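Local structure of scarecrow-like protein 3 (Arabidopsis thaliana, 6KPB) at residues Leu260-Ala265 / Glu411-His416; Ser256-His261 / Thr349-Asp354; Pro195-Thr200 / Ile225-Asn230; Met166-Asp171 / Glu250-Ser255. The protein probably acts as a transcription factor of the GRAS family in plant development and binds zinc finger proteins, among them JACKDAW/IDD10. One frame throughout, in Å; residues are numbered along the deposited sequence.

In the fold
Interactions 2, 3 and 4 lie in one mixed sheet of the GRAS domain, and interaction 1 joins the turn after strand 251-257 to a loop between helices 387-406 and 419-428. Interactions 3 and 4 sit on neighbouring strands, 196-203 and 166-171, with centres about 9 Å apart. They touch at Thr200 OG1 and His168 NE2, 2.5 Å apart. Interactions 4 and 2 both use strand 251-257, centres about 20 Å apart. Interactions 2 and 1 share Leu260 and His261, with centres about 9 Å apart. The His261 ring joins them, bonded to Glu350 in one and to Glu414 in the other. Interactions 1 and 3 are farthest apart, about 31 Å between centres.

Interaction 1 of 4, residues Leu260-Ala265 / Glu411-His416; sequences LHTFLA and ERRERH
A 3-10 turn at His261-Leu264, just after strand 251-257, meets the loop 411-416 between helices 387-406 and 419-428 of the GRAS domain. The His261 ring carries the contact. Its NE2 donates to Glu414 OE1 at 3.3 Å, with an N-H...O angle of 150°. The carboxylate oxygen is met from above its own plane, and ring and carboxylate stand nearly perpendicular. Arg413 O lies in the ring plane at the edge, 3.2 Å from His261 CD2. One face of the ring receives the edge of His416 in a T-shaped stack, with centroids 4.8 Å apart. His416 NE2 in turn donates to Glu414 OE2 at 2.9 Å, and one carboxylate thereby serves both histidines. His261 CG sits between the backbone N and the carbonyl carbon (chi1 65°), which turns the ring toward the loop. Beside it, Arg415 runs extended across Leu264, and its CD lies 3.4 Å from Leu264 O. Thr262 CG2 touches Arg413 NH2 at the guanidinium edge. A leucine in place of this histidine would probably leave Glu414 OE1 and Glu350 OE2 without their ring N-H partners and His416 without an aromatic face. Both ring nitrogens of His261 act as donors, to Glu414 and to Glu350, and the two carboxylates would probably favour a doubly protonated, positively charged ring.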
loop_
_atom_site.group_PDB
_atom_site.type_symbol
_atom_site.label_atom_id
_atom_site.label_comp_id
_atom_site.label_asym_id
_atom_site.label_seq_id
_atom_site.Cartn_x
_atom_site.Cartn_y
_atom_site.Cartn_z
ATOM N N LEU A 260 -19.849 -18.335 7.026
ATOM C CA LEU A 260 -21.143 -18.152 7.678
ATOM C C LEU A 260 -21.118 -16.982 8.655
ATOM O O LEU A 260 -22.087 -16.219 8.737
ATOM C CB LEU A 260 -21.559 -19.438 8.387
ATOM C CG LEU A 260 -23.042 -19.789 8.282
ATOM C CD1 LEU A 260 -23.463 -19.840 6.821
ATOM C CD2 LEU A 260 -23.332 -21.113 8.971
ATOM N N HIS A 261 -20.017 -16.815 9.395
ATOM C CA HIS A 261 -19.937 -15.733 10.374
ATOM C C HIS A 261 -20.012 -14.356 9.724
ATOM O O HIS A 261 -20.277 -13.371 10.420
ATOM C CB HIS A 261 -18.651 -15.857 11.198
ATOM C CG HIS A 261 -17.396 -15.674 10.401
ATOM N ND1 HIS A 261 -16.536 -16.714 10.117
ATOM C CD2 HIS A 261 -16.851 -14.571 9.834
ATOM C CE1 HIS A 261 -15.519 -16.260 9.406
ATOM N NE2 HIS A 261 -15.687 -14.963 9.221
ATOM N N THR A 262 -19.781 -14.272 8.411
ATOM C CA THR A 262 -19.890 -12.998 7.706
ATOM C C THR A 262 -21.283 -12.394 7.859
ATOM O O THR A 262 -21.430 -11.173 7.984
ATOM C CB THR A 262 -19.543 -13.203 6.229
ATOM O OG1 THR A 262 -18.121 -13.290 6.080
ATOM C CG2 THR A 262 -20.076 -12.070 5.367
ATOM N N PHE A 263 -22.315 -13.236 7.878
ATOM C CA PHE A 263 -23.690 -12.754 7.885
ATOM C C PHE A 263 -24.153 -12.242 9.243
ATOM O O PHE A 263 -25.274 -11.729 9.336
ATOM C CB PHE A 263 -24.632 -13.861 7.409
ATOM C CG PHE A 263 -24.450 -14.234 5.967
ATOM C CD1 PHE A 263 -23.524 -15.194 5.597
ATOM C CD2 PHE A 263 -25.207 -13.624 4.981
ATOM C CE1 PHE A 263 -23.355 -15.538 4.271
ATOM C CE2 PHE A 263 -25.044 -13.965 3.652
ATOM C CZ PHE A 263 -24.118 -14.924 3.297
ATOM N N LEU A 264 -23.339 -12.362 10.291
ATOM C CA LEU A 264 -23.730 -11.854 11.601
ATOM C C LEU A 264 -23.615 -10.338 11.707
ATOM O O LEU A 264 -23.988 -9.777 12.743
ATOM C CB LEU A 264 -22.888 -12.506 12.703
ATOM C CG LEU A 264 -23.020 -14.016 12.919
ATOM C CD1 LEU A 264 -22.278 -14.441 14.176
ATOM C CD2 LEU A 264 -24.476 -14.433 12.999
ATOM N N ALA A 265 -23.113 -9.668 10.674
ATOM C CA ALA A 265 -22.924 -8.228 10.719
ATOM C C ALA A 265 -24.249 -7.498 10.521
ATOM O O ALA A 265 -25.204 -8.028 9.948
ATOM C CB ALA A 265 -21.914 -7.787 9.658
ATOM N N GLU A 411 -19.638 -3.216 9.396
ATOM C CA GLU A 411 -18.230 -3.202 9.016
ATOM C C GLU A 411 -17.429 -4.307 9.691
ATOM O O GLU A 411 -16.349 -4.653 9.204
ATOM C CB GLU A 411 -17.609 -1.842 9.343
ATOM N N ARG A 412 -17.924 -4.864 10.795
ATOM C CA ARG A 412 -17.230 -5.936 11.505
ATOM C C ARG A 412 -17.746 -7.268 10.977
ATOM O O ARG A 412 -18.803 -7.748 11.394
ATOM C CB ARG A 412 -17.438 -5.809 13.010
ATOM C CG ARG A 412 -16.465 -6.634 13.839
ATOM C CD ARG A 412 -16.553 -6.268 15.309
ATOM N NE ARG A 412 -17.541 -7.072 16.022
ATOM C CZ ARG A 412 -18.312 -6.607 17.000
ATOM N NH1 ARG A 412 -18.225 -5.337 17.366
ATOM N NH2 ARG A 412 -19.180 -7.407 17.601
ATOM N N ARG A 413 -16.997 -7.868 10.053
ATOM C CA ARG A 413 -17.405 -9.121 9.433
ATOM C C ARG A 413 -16.848 -10.347 10.144
ATOM O O ARG A 413 -17.445 -11.426 10.048
ATOM C CB ARG A 413 -16.969 -9.150 7.965
ATOM C CG ARG A 413 -17.091 -7.811 7.259
ATOM C CD ARG A 413 -17.268 -7.987 5.760
ATOM N NE ARG A 413 -18.504 -8.695 5.443
ATOM C CZ ARG A 413 -19.707 -8.127 5.427
ATOM N NH1 ARG A 413 -19.838 -6.840 5.714
ATOM N NH2 ARG A 413 -20.779 -8.847 5.127
ATOM N N GLU A 414 -15.728 -10.209 10.852
ATOM C CA GLU A 414 -15.083 -11.334 11.528
ATOM C C GLU A 414 -15.734 -11.596 12.889
ATOM O O GLU A 414 -15.108 -11.520 13.945
ATOM C CB GLU A 414 -13.589 -11.071 11.671
ATOM C CG GLU A 414 -12.828 -11.031 10.353
ATOM C CD GLU A 414 -12.953 -12.324 9.571
ATOM O OE1 GLU A 414 -13.750 -12.367 8.609
ATOM O OE2 GLU A 414 -12.264 -13.303 9.926
ATOM N N ARG A 415 -17.026 -11.926 12.843
ATOM C CA ARG A 415 -17.808 -12.178 14.054
ATOM C C ARG A 415 -17.795 -13.678 14.341
ATOM O O ARG A 415 -18.770 -14.403 14.124
ATOM C CB ARG A 415 -19.223 -11.635 13.900
ATOM C CG ARG A 415 -19.277 -10.122 13.766
ATOM C CD ARG A 415 -20.692 -9.629 13.526
ATOM N NE ARG A 415 -20.784 -8.178 13.653
ATOM C CZ ARG A 415 -21.114 -7.550 14.776
ATOM N NH1 ARG A 415 -21.390 -8.248 15.869
ATOM N NH2 ARG A 415 -21.172 -6.225 14.808
ATOM N N HIS A 416 -16.657 -14.142 14.848
ATOM C CA HIS A 416 -16.484 -15.558 15.136
ATOM C C HIS A 416 -17.276 -15.953 16.377
ATOM O O HIS A 416 -17.312 -15.221 17.370
ATOM C CB HIS A 416 -15.001 -15.877 15.332
ATOM C CG HIS A 416 -14.120 -15.355 14.237
ATOM N ND1 HIS A 416 -12.824 -14.942 14.458
ATOM C CD2 HIS A 416 -14.351 -15.178 12.915
ATOM C CE1 HIS A 416 -12.294 -14.532 13.320
ATOM N NE2 HIS A 416 -13.199 -14.666 12.367
#

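Interaction 2 of 4, residues Ser256-His261 / Thr349-Asp354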
loop_
_atom_site.group_PDB
_atom_site.type_symbol
_atom_site.label_atom_id
_atom_site.label_comp_id
_atom_site.label_asym_id
_atom_site.label_seq_id
_atom_site.Cartn_x
_atom_site.Cartn_y
_atom_site.Cartn_z
ATOM N N SER A 256 -19.287 -24.381 2.998
ATOM C CA SER A 256 -19.145 -23.033 3.548
ATOM C C SER A 256 -17.896 -23.009 4.425
ATOM O O SER A 256 -17.944 -23.365 5.606
ATOM C CB SER A 256 -20.392 -22.632 4.330
ATOM O OG SER A 256 -20.298 -21.296 4.791
ATOM N N VAL A 257 -16.779 -22.581 3.846
ATOM C CA VAL A 257 -15.497 -22.527 4.542
ATOM C C VAL A 257 -15.290 -21.089 5.006
ATOM O O VAL A 257 -14.975 -20.203 4.206
ATOM C CB VAL A 257 -14.349 -23.009 3.653
ATOM C CG1 VAL A 257 -13.020 -22.849 4.375
ATOM C CG2 VAL A 257 -14.566 -24.461 3.251
ATOM N N LEU A 258 -15.479 -20.860 6.308
ATOM C CA LEU A 258 -15.203 -19.573 6.954
ATOM C C LEU A 258 -16.053 -18.439 6.387
ATOM O O LEU A 258 -15.612 -17.289 6.340
ATOM C CB LEU A 258 -13.717 -19.209 6.859
ATOM C CG LEU A 258 -12.702 -20.233 7.365
ATOM C CD1 LEU A 258 -11.296 -19.641 7.355
ATOM C CD2 LEU A 258 -13.075 -20.730 8.754
ATOM N N GLN A 259 -17.282 -18.739 5.964
ATOM C CA GLN A 259 -18.144 -17.735 5.358
ATOM C C GLN A 259 -19.415 -17.440 6.138
ATOM O O GLN A 259 -20.005 -16.376 5.930
ATOM C CB GLN A 259 -18.535 -18.154 3.932
ATOM C CG GLN A 259 -17.354 -18.307 2.994
ATOM C CD GLN A 259 -16.431 -17.106 3.026
ATOM O OE1 GLN A 259 -16.868 -15.967 2.860
ATOM N NE2 GLN A 259 -15.148 -17.355 3.252
ATOM N N LEU A 260 -19.849 -18.335 7.026
ATOM C CA LEU A 260 -21.143 -18.152 7.678
ATOM C C LEU A 260 -21.118 -16.982 8.655
ATOM O O LEU A 260 -22.087 -16.219 8.737
ATOM C CB LEU A 260 -21.559 -19.438 8.387
ATOM C CG LEU A 260 -23.042 -19.789 8.282
ATOM C CD1 LEU A 260 -23.463 -19.840 6.821
ATOM C CD2 LEU A 260 -23.332 -21.113 8.971
ATOM N N HIS A 261 -20.017 -16.815 9.395
ATOM C CA HIS A 261 -19.937 -15.733 10.374
ATOM C C HIS A 261 -20.012 -14.356 9.724
ATOM O O HIS A 261 -20.277 -13.371 10.420
ATOM C CB HIS A 261 -18.651 -15.857 11.198
ATOM C CG HIS A 261 -17.396 -15.674 10.401
ATOM N ND1 HIS A 261 -16.536 -16.714 10.117
ATOM C CD2 HIS A 261 -16.851 -14.571 9.834
ATOM C CE1 HIS A 261 -15.519 -16.260 9.406
ATOM N NE2 HIS A 261 -15.687 -14.963 9.221
ATOM N N THR A 349 -17.244 -25.061 7.884
ATOM C CA THR A 349 -15.985 -24.870 8.590
ATOM C C THR A 349 -15.957 -23.440 9.111
ATOM O O THR A 349 -16.071 -22.491 8.328
ATOM C CB THR A 349 -14.784 -25.141 7.683
ATOM O OG1 THR A 349 -14.814 -26.504 7.242
ATOM C CG2 THR A 349 -13.484 -24.891 8.434
ATOM N N GLU A 350 -15.816 -23.290 10.426
ATOM C CA GLU A 350 -15.890 -21.986 11.065
ATOM C C GLU A 350 -14.841 -21.886 12.161
ATOM O O GLU A 350 -14.392 -22.895 12.712
ATOM C CB GLU A 350 -17.281 -21.727 11.660
ATOM C CG GLU A 350 -18.252 -21.055 10.710
ATOM C CD GLU A 350 -17.811 -19.654 10.335
ATOM O OE1 GLU A 350 -18.069 -19.235 9.188
ATOM O OE2 GLU A 350 -17.202 -18.977 11.190
ATOM N N GLN A 351 -14.455 -20.649 12.470
ATOM C CA GLN A 351 -13.658 -20.401 13.662
ATOM C C GLN A 351 -14.440 -20.828 14.897
ATOM O O GLN A 351 -15.664 -20.686 14.957
ATOM C CB GLN A 351 -13.281 -18.922 13.770
ATOM C CG GLN A 351 -12.138 -18.477 12.867
ATOM C CD GLN A 351 -12.612 -18.028 11.500
ATOM O OE1 GLN A 351 -13.757 -18.268 11.115
ATOM N NE2 GLN A 351 -11.732 -17.365 10.760
ATOM N N ASP A 352 -13.728 -21.358 15.884
ATOM C CA ASP A 352 -14.344 -21.823 17.120
ATOM C C ASP A 352 -13.849 -20.960 18.277
ATOM O O ASP A 352 -13.112 -21.416 19.154
ATOM C CB ASP A 352 -14.037 -23.301 17.356
ATOM C CG ASP A 352 -15.036 -23.958 18.285
ATOM O OD1 ASP A 352 -15.713 -23.228 19.038
ATOM O OD2 ASP A 352 -15.167 -25.198 18.243
ATOM N N SER A 353 -14.268 -19.697 18.273
ATOM C CA SER A 353 -13.908 -18.760 19.324
ATOM C C SER A 353 -15.005 -17.716 19.444
ATOM O O SER A 353 -15.624 -17.332 18.451
ATOM C CB SER A 353 -12.562 -18.080 19.043
ATOM O OG SER A 353 -11.525 -19.033 18.899
ATOM N N ASP A 354 -15.244 -17.261 20.673
ATOM C CA ASP A 354 -16.219 -16.200 20.916
ATOM C C ASP A 354 -15.527 -14.862 20.693
ATOM O O ASP A 354 -14.957 -14.268 21.608
ATOM C CB ASP A 354 -16.802 -16.302 22.318
ATOM C CG ASP A 354 -17.952 -15.335 22.545
ATOM O OD1 ASP A 354 -18.343 -14.631 21.588
ATOM O OD2 ASP A 354 -18.467 -15.280 23.680
#
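Glu350 and His261 meet with carboxylate and ring planes 85° apart. Glu350 OE2 lies in the plane of the imidazole, at its edge, and accepts from His261 ND1 at 2.6 Å through its syn lone pair. The bond is nearly straight, 162° at the hydrogen. The glutamate chain bends at chi2 (-65°), which brings the carboxylate back over the turn that follows strand 251-257. There OE1 of Glu350 takes the backbone N-H of His261 at 3.1 Å, from above the carboxylate plane, and a weak bond from Leu260 N. The Gln351 side chain crosses that of His261 obliquely, and its OE1 lies 3.2 Å from His261 CE1. Leu258 crosses Gln351 at about a right angle and sets CD2 3.5 Å from that oxygen. The strands themselves are parallel at Val257 and Thr349. Thr349 N donates to Ser256 O at 2.9 Å, and Leu258 N to Thr349 O at 2.7 Å. Trp422 of helix 419-428 packs on both His261 and Glu350. The buried carboxylate is thus gripped at both oxygens, by backbone and by ring. This ties the turn to the end of strand 345-351 and would probably favour a charged Glu350.

Interaction 3 of 4, residues Pro195-Thr200 / Ile225-Asn230; sequences PHLRIT and IPFQFN
Strands 196-200 and 227-230 run parallel, 4.8 Å apart at closest approach and 12° from true alignment. Four backbone bonds join them, alternating in direction. Leu197 N donates to Pro226 O, and Gln228 N to Leu197 O. Ile199 N then donates to Gln228 O at 2.9 Å, and Asn230 N to Ile199 O at 3.3 Å. Helix 206-223 connects the strands in a beta-alpha-beta crossover, as in Rossmann-like folds, consistent with the family's NADP_Rossmann clan. Its Leu216 and Ala220 pack on Phe227. On that face, Ile199 meets the Phe227 ring in plane at its edge, CG1 to CE1 3.7 Å. Leu197 CG reaches the same edge at CD1, 4.0 Å. Phe227 CG is anti to the backbone N (chi1 165°), and the ring lies alongside Leu197. Ile199 CG2 touches Phe229 CD2 at 4.0 Å. The other face carries Arg198 beside Gln228, pointing the same way, with Arg198 CD 4.0 Å from Gln228 OE1. The Arg198 guanidinium goes on to Glu250 and Arg245 O.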
loop_
_atom_site.group_PDB
_atom_site.type_symbol
_atom_site.label_atom_id
_atom_site.label_comp_id
_atom_site.label_asym_id
_atom_site.label_seq_id
_atom_site.Cartn_x
_atom_site.Cartn_y
_atom_site.Cartn_z
ATOM N N PRO A 195 -19.782 -39.901 -11.232
ATOM C CA PRO A 195 -21.017 -39.310 -11.748
ATOM C C PRO A 195 -20.679 -38.095 -12.605
ATOM O O PRO A 195 -19.523 -37.697 -12.730
ATOM C CB PRO A 195 -21.757 -38.908 -10.475
ATOM C CG PRO A 195 -20.649 -38.519 -9.544
ATOM C CD PRO A 195 -19.503 -39.465 -9.851
ATOM N N HIS A 196 -21.711 -37.503 -13.197
ATOM C CA HIS A 196 -21.534 -36.183 -13.784
ATOM C C HIS A 196 -21.354 -35.178 -12.655
ATOM O O HIS A 196 -22.236 -35.026 -11.803
ATOM C CB HIS A 196 -22.719 -35.796 -14.662
ATOM C CG HIS A 196 -22.594 -34.428 -15.259
ATOM N ND1 HIS A 196 -22.825 -33.277 -14.535
ATOM C CD2 HIS A 196 -22.241 -34.026 -16.503
ATOM C CE1 HIS A 196 -22.628 -32.225 -15.309
ATOM N NE2 HIS A 196 -22.274 -32.652 -16.508
ATOM N N LEU A 197 -20.210 -34.505 -12.637
ATOM C CA LEU A 197 -19.872 -33.571 -11.574
ATOM C C LEU A 197 -20.017 -32.144 -12.076
ATOM O O LEU A 197 -19.483 -31.794 -13.133
ATOM C CB LEU A 197 -18.450 -33.806 -11.065
ATOM C CG LEU A 197 -18.026 -32.877 -9.930
ATOM C CD1 LEU A 197 -19.034 -32.942 -8.792
ATOM C CD2 LEU A 197 -16.635 -33.240 -9.437
ATOM N N ARG A 198 -20.738 -31.327 -11.317
ATOM C CA ARG A 198 -20.847 -29.901 -11.576
ATOM C C ARG A 198 -20.440 -29.153 -10.318
ATOM O O ARG A 198 -20.890 -29.489 -9.217
ATOM C CB ARG A 198 -22.267 -29.520 -12.000
ATOM C CG ARG A 198 -22.490 -28.026 -12.170
ATOM C CD ARG A 198 -23.508 -27.750 -13.265
ATOM N NE ARG A 198 -24.105 -26.425 -13.135
ATOM C CZ ARG A 198 -25.287 -26.197 -12.573
ATOM N NH1 ARG A 198 -25.758 -24.960 -12.491
ATOM N NH2 ARG A 198 -26.001 -27.208 -12.096
ATOM N N ILE A 199 -19.574 -28.158 -10.477
ATOM C CA ILE A 199 -19.100 -27.342 -9.368
ATOM C C ILE A 199 -19.387 -25.883 -9.687
ATOM O O ILE A 199 -18.995 -25.386 -10.750
ATOM C CB ILE A 199 -17.601 -27.558 -9.096
ATOM C CG1 ILE A 199 -17.348 -29.002 -8.667
ATOM C CG2 ILE A 199 -17.109 -26.579 -8.037
ATOM C CD1 ILE A 199 -15.921 -29.264 -8.246
ATOM N N THR A 200 -20.076 -25.206 -8.775
ATOM C CA THR A 200 -20.357 -23.780 -8.887
ATOM C C THR A 200 -19.459 -23.036 -7.909
ATOM O O THR A 200 -19.566 -23.232 -6.692
ATOM C CB THR A 200 -21.828 -23.482 -8.604
ATOM O OG1 THR A 200 -22.643 -24.162 -9.565
ATOM C CG2 THR A 200 -22.090 -21.988 -8.701
ATOM N N ILE A 225 -13.560 -37.370 -16.586
ATOM C CA ILE A 225 -14.772 -37.170 -15.796
ATOM C C ILE A 225 -15.632 -36.131 -16.503
ATOM O O ILE A 225 -15.133 -35.042 -16.812
ATOM C CB ILE A 225 -14.454 -36.715 -14.357
ATOM C CG1 ILE A 225 -14.052 -37.910 -13.485
ATOM C CG2 ILE A 225 -15.634 -35.973 -13.750
ATOM C CD1 ILE A 225 -13.885 -37.569 -12.016
ATOM N N PRO A 226 -16.906 -36.421 -16.788
ATOM C CA PRO A 226 -17.803 -35.369 -17.285
ATOM C C PRO A 226 -17.990 -34.304 -16.217
ATOM O O PRO A 226 -18.575 -34.567 -15.163
ATOM C CB PRO A 226 -19.103 -36.119 -17.588
ATOM C CG PRO A 226 -19.050 -37.333 -16.711
ATOM C CD PRO A 226 -17.600 -37.708 -16.607
ATOM N N PHE A 227 -17.479 -33.103 -16.471
ATOM C CA PHE A 227 -17.370 -32.095 -15.430
ATOM C C PHE A 227 -17.706 -30.726 -15.996
ATOM O O PHE A 227 -17.350 -30.409 -17.134
ATOM C CB PHE A 227 -15.959 -32.101 -14.822
ATOM C CG PHE A 227 -15.641 -30.888 -13.994
ATOM C CD1 PHE A 227 -16.159 -30.745 -12.717
ATOM C CD2 PHE A 227 -14.801 -29.901 -14.487
ATOM C CE1 PHE A 227 -15.856 -29.631 -11.952
ATOM C CE2 PHE A 227 -14.496 -28.787 -13.728
ATOM C CZ PHE A 227 -15.024 -28.652 -12.459
ATOM N N GLN A 228 -18.399 -29.921 -15.196
ATOM C CA GLN A 228 -18.758 -28.563 -15.579
ATOM C C GLN A 228 -18.481 -27.634 -14.410
ATOM O O GLN A 228 -18.833 -27.942 -13.267
ATOM C CB GLN A 228 -20.229 -28.473 -16.002
ATOM C CG GLN A 228 -20.634 -27.120 -16.564
ATOM C CD GLN A 228 -22.025 -27.137 -17.164
ATOM O OE1 GLN A 228 -22.715 -28.157 -17.129
ATOM N NE2 GLN A 228 -22.444 -26.008 -17.722
ATOM N N PHE A 229 -17.836 -26.508 -14.697
ATOM C CA PHE A 229 -17.564 -25.476 -13.706
ATOM C C PHE A 229 -18.132 -24.163 -14.220
ATOM O O PHE A 229 -17.709 -23.671 -15.272
ATOM C CB PHE A 229 -16.064 -25.346 -13.434
ATOM C CG PHE A 229 -15.712 -24.255 -12.457
ATOM C CD1 PHE A 229 -15.470 -22.965 -12.898
ATOM C CD2 PHE A 229 -15.620 -24.521 -11.100
ATOM C CE1 PHE A 229 -15.147 -21.960 -12.008
ATOM C CE2 PHE A 229 -15.295 -23.518 -10.205
ATOM C CZ PHE A 229 -15.058 -22.236 -10.661
ATOM N N ASN A 230 -19.089 -23.603 -13.484
ATOM C CA ASN A 230 -19.623 -22.290 -13.808
ATOM C C ASN A 230 -19.238 -21.311 -12.711
ATOM O O ASN A 230 -19.637 -21.494 -11.549
ATOM C CB ASN A 230 -21.145 -22.334 -13.991
ATOM C CG ASN A 230 -21.869 -22.922 -12.795
ATOM O OD1 ASN A 230 -21.307 -23.712 -12.038
ATOM N ND2 ASN A 230 -23.131 -22.540 -12.625
#

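Interaction 4 of 4, residues Met166-Asp171 / Glu250-Ser255; sequences MVHVID and EALAVS
Met166-Asp171, whose Val167-Asp171 correspond to the predicted VHIID motif, and Glu250-Ser255 run parallel and are joined by five backbone hydrogen bonds that alternate in direction. Ala251 N donates to Met166 O, His168 N to Ala251 O at 2.7 Å, and Ala253 N to His168 O. Ile170 N to Ala253 O and Ser255 N to Ile170 O, at 3.0 Å, continue the series.

The polar side-chain contact is His168 with Glu250. ND1 of His168 gives a weak bond to Glu250 OE1 at 2.9 Å, with an angle of only 125° at the hydrogen. The planes are turned 54° apart. Glu250 leaves its backbone with chi1 56° and then runs straight, carrying the carboxylate across to the histidine. Arg198 pairs with the same OE1, and Thr200 OG1 bonds to His168 NE2. A valine in place of this histidine would probably leave Thr200 OG1 without its ring partner and cost Glu250 its weak bond.

The closest apolar pair is Leu252 CD1 with Ile170 CD1, 3.7 Å apart. The Leu252 side chain also lies alongside His168, its CD1 3.5 Å from ND1.

On the other face, Val169 and Ser255 pack on Trp180 of helix 178-189, and Asp171 OD2 bonds to its indole NE1. Ser255 OG bonds to Gln179 of the same helix. Strand 166-171 lies between strands 196-203 and 251-257, and strand 345-351 follows beyond the latter.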
loop_
_atom_site.group_PDB
_atom_site.type_symbol
_atom_site.label_atom_id
_atom_site.label_comp_id
_atom_site.label_asym_id
_atom_site.label_seq_id
_atom_site.Cartn_x
_atom_site.Cartn_y
_atom_site.Cartn_z
ATOM N N MET A 166 -25.696 -37.714 -10.724
ATOM C CA MET A 166 -25.622 -36.293 -11.041
ATOM C C MET A 166 -25.364 -35.531 -9.753
ATOM O O MET A 166 -26.216 -35.516 -8.860
ATOM C CB MET A 166 -26.914 -35.806 -11.700
ATOM C CG MET A 166 -27.293 -36.546 -12.971
ATOM S SD MET A 166 -26.978 -35.564 -14.448
ATOM C CE MET A 166 -27.858 -34.060 -14.033
ATOM N N VAL A 167 -24.198 -34.897 -9.656
ATOM C CA VAL A 167 -23.766 -34.230 -8.435
ATOM C C VAL A 167 -23.423 -32.783 -8.755
ATOM O O VAL A 167 -22.653 -32.511 -9.683
ATOM C CB VAL A 167 -22.561 -34.944 -7.795
ATOM C CG1 VAL A 167 -21.927 -34.070 -6.724
ATOM C CG2 VAL A 167 -22.995 -36.280 -7.210
ATOM N N HIS A 168 -23.993 -31.860 -7.980
ATOM C CA HIS A 168 -23.715 -30.433 -8.090
ATOM C C HIS A 168 -23.185 -29.949 -6.748
ATOM O O HIS A 168 -23.881 -30.045 -5.732
ATOM C CB HIS A 168 -24.973 -29.658 -8.491
ATOM C CG HIS A 168 -24.753 -28.184 -8.650
ATOM N ND1 HIS A 168 -25.793 -27.286 -8.765
ATOM C CD2 HIS A 168 -23.616 -27.452 -8.715
ATOM C CE1 HIS A 168 -25.306 -26.065 -8.892
ATOM N NE2 HIS A 168 -23.987 -26.137 -8.864
ATOM N N VAL A 169 -21.955 -29.438 -6.743
ATOM C CA VAL A 169 -21.315 -28.919 -5.539
ATOM C C VAL A 169 -21.237 -27.403 -5.655
ATOM O O VAL A 169 -20.831 -26.875 -6.697
ATOM C CB VAL A 169 -19.916 -29.528 -5.333
ATOM C CG1 VAL A 169 -19.245 -28.917 -4.117
ATOM C CG2 VAL A 169 -20.010 -31.038 -5.188
ATOM N N ILE A 170 -21.628 -26.707 -4.592
ATOM C CA ILE A 170 -21.595 -25.251 -4.544
ATOM C C ILE A 170 -20.513 -24.834 -3.559
ATOM O O ILE A 170 -20.583 -25.169 -2.371
ATOM C CB ILE A 170 -22.958 -24.665 -4.148
ATOM C CG1 ILE A 170 -24.031 -25.089 -5.152
ATOM C CG2 ILE A 170 -22.877 -23.150 -4.061
ATOM C CD1 ILE A 170 -25.410 -24.573 -4.819
ATOM N N ASP A 171 -19.513 -24.107 -4.054
ATOM C CA ASP A 171 -18.402 -23.619 -3.243
ATOM C C ASP A 171 -18.613 -22.127 -3.007
ATOM O O ASP A 171 -18.503 -21.321 -3.939
ATOM C CB ASP A 171 -17.068 -23.895 -3.935
ATOM C CG ASP A 171 -15.865 -23.580 -3.059
ATOM O OD1 ASP A 171 -16.041 -22.995 -1.970
ATOM O OD2 ASP A 171 -14.736 -23.927 -3.463
ATOM N N GLU A 250 -30.720 -33.191 -9.647
ATOM C CA GLU A 250 -29.308 -33.380 -9.353
ATOM C C GLU A 250 -29.067 -33.233 -7.857
ATOM O O GLU A 250 -29.612 -32.331 -7.213
ATOM C CB GLU A 250 -28.439 -32.382 -10.127
ATOM C CG GLU A 250 -28.788 -30.921 -9.894
ATOM C CD GLU A 250 -27.840 -29.978 -10.606
ATOM O OE1 GLU A 250 -27.761 -28.797 -10.206
ATOM O OE2 GLU A 250 -27.171 -30.418 -11.565
ATOM N N ALA A 251 -28.257 -34.133 -7.309
ATOM C CA ALA A 251 -27.930 -34.084 -5.893
ATOM C C ALA A 251 -26.997 -32.914 -5.612
ATOM O O ALA A 251 -26.073 -32.635 -6.382
ATOM C CB ALA A 251 -27.291 -35.399 -5.453
ATOM N N LEU A 252 -27.242 -32.229 -4.499
ATOM C CA LEU A 252 -26.599 -30.959 -4.200
ATOM C C LEU A 252 -25.839 -31.038 -2.883
ATOM O O LEU A 252 -26.299 -31.663 -1.922
ATOM C CB LEU A 252 -27.634 -29.830 -4.136
ATOM C CG LEU A 252 -27.102 -28.398 -4.098
ATOM C CD1 LEU A 252 -26.391 -28.066 -5.399
ATOM C CD2 LEU A 252 -28.230 -27.414 -3.833
ATOM N N ALA A 253 -24.674 -30.394 -2.850
ATOM C CA ALA A 253 -23.881 -30.254 -1.639
ATOM C C ALA A 253 -23.369 -28.825 -1.557
ATOM O O ALA A 253 -22.990 -28.236 -2.574
ATOM C CB ALA A 253 -22.708 -31.243 -1.613
ATOM N N VAL A 254 -23.372 -28.266 -0.349
ATOM C CA VAL A 254 -22.960 -26.888 -0.108
ATOM C C VAL A 254 -21.777 -26.900 0.850
ATOM O O VAL A 254 -21.832 -27.546 1.903
ATOM C CB VAL A 254 -24.115 -26.040 0.457
ATOM C CG1 VAL A 254 -23.623 -24.657 0.846
ATOM C CG2 VAL A 254 -25.243 -25.935 -0.560
ATOM N N SER A 255 -20.712 -26.189 0.481
ATOM C CA SER A 255 -19.500 -26.089 1.288
ATOM C C SER A 255 -19.296 -24.637 1.692
ATOM O O SER A 255 -19.141 -23.765 0.831
ATOM C CB SER A 255 -18.284 -26.608 0.520
ATOM O OG SER A 255 -17.089 -26.400 1.256
#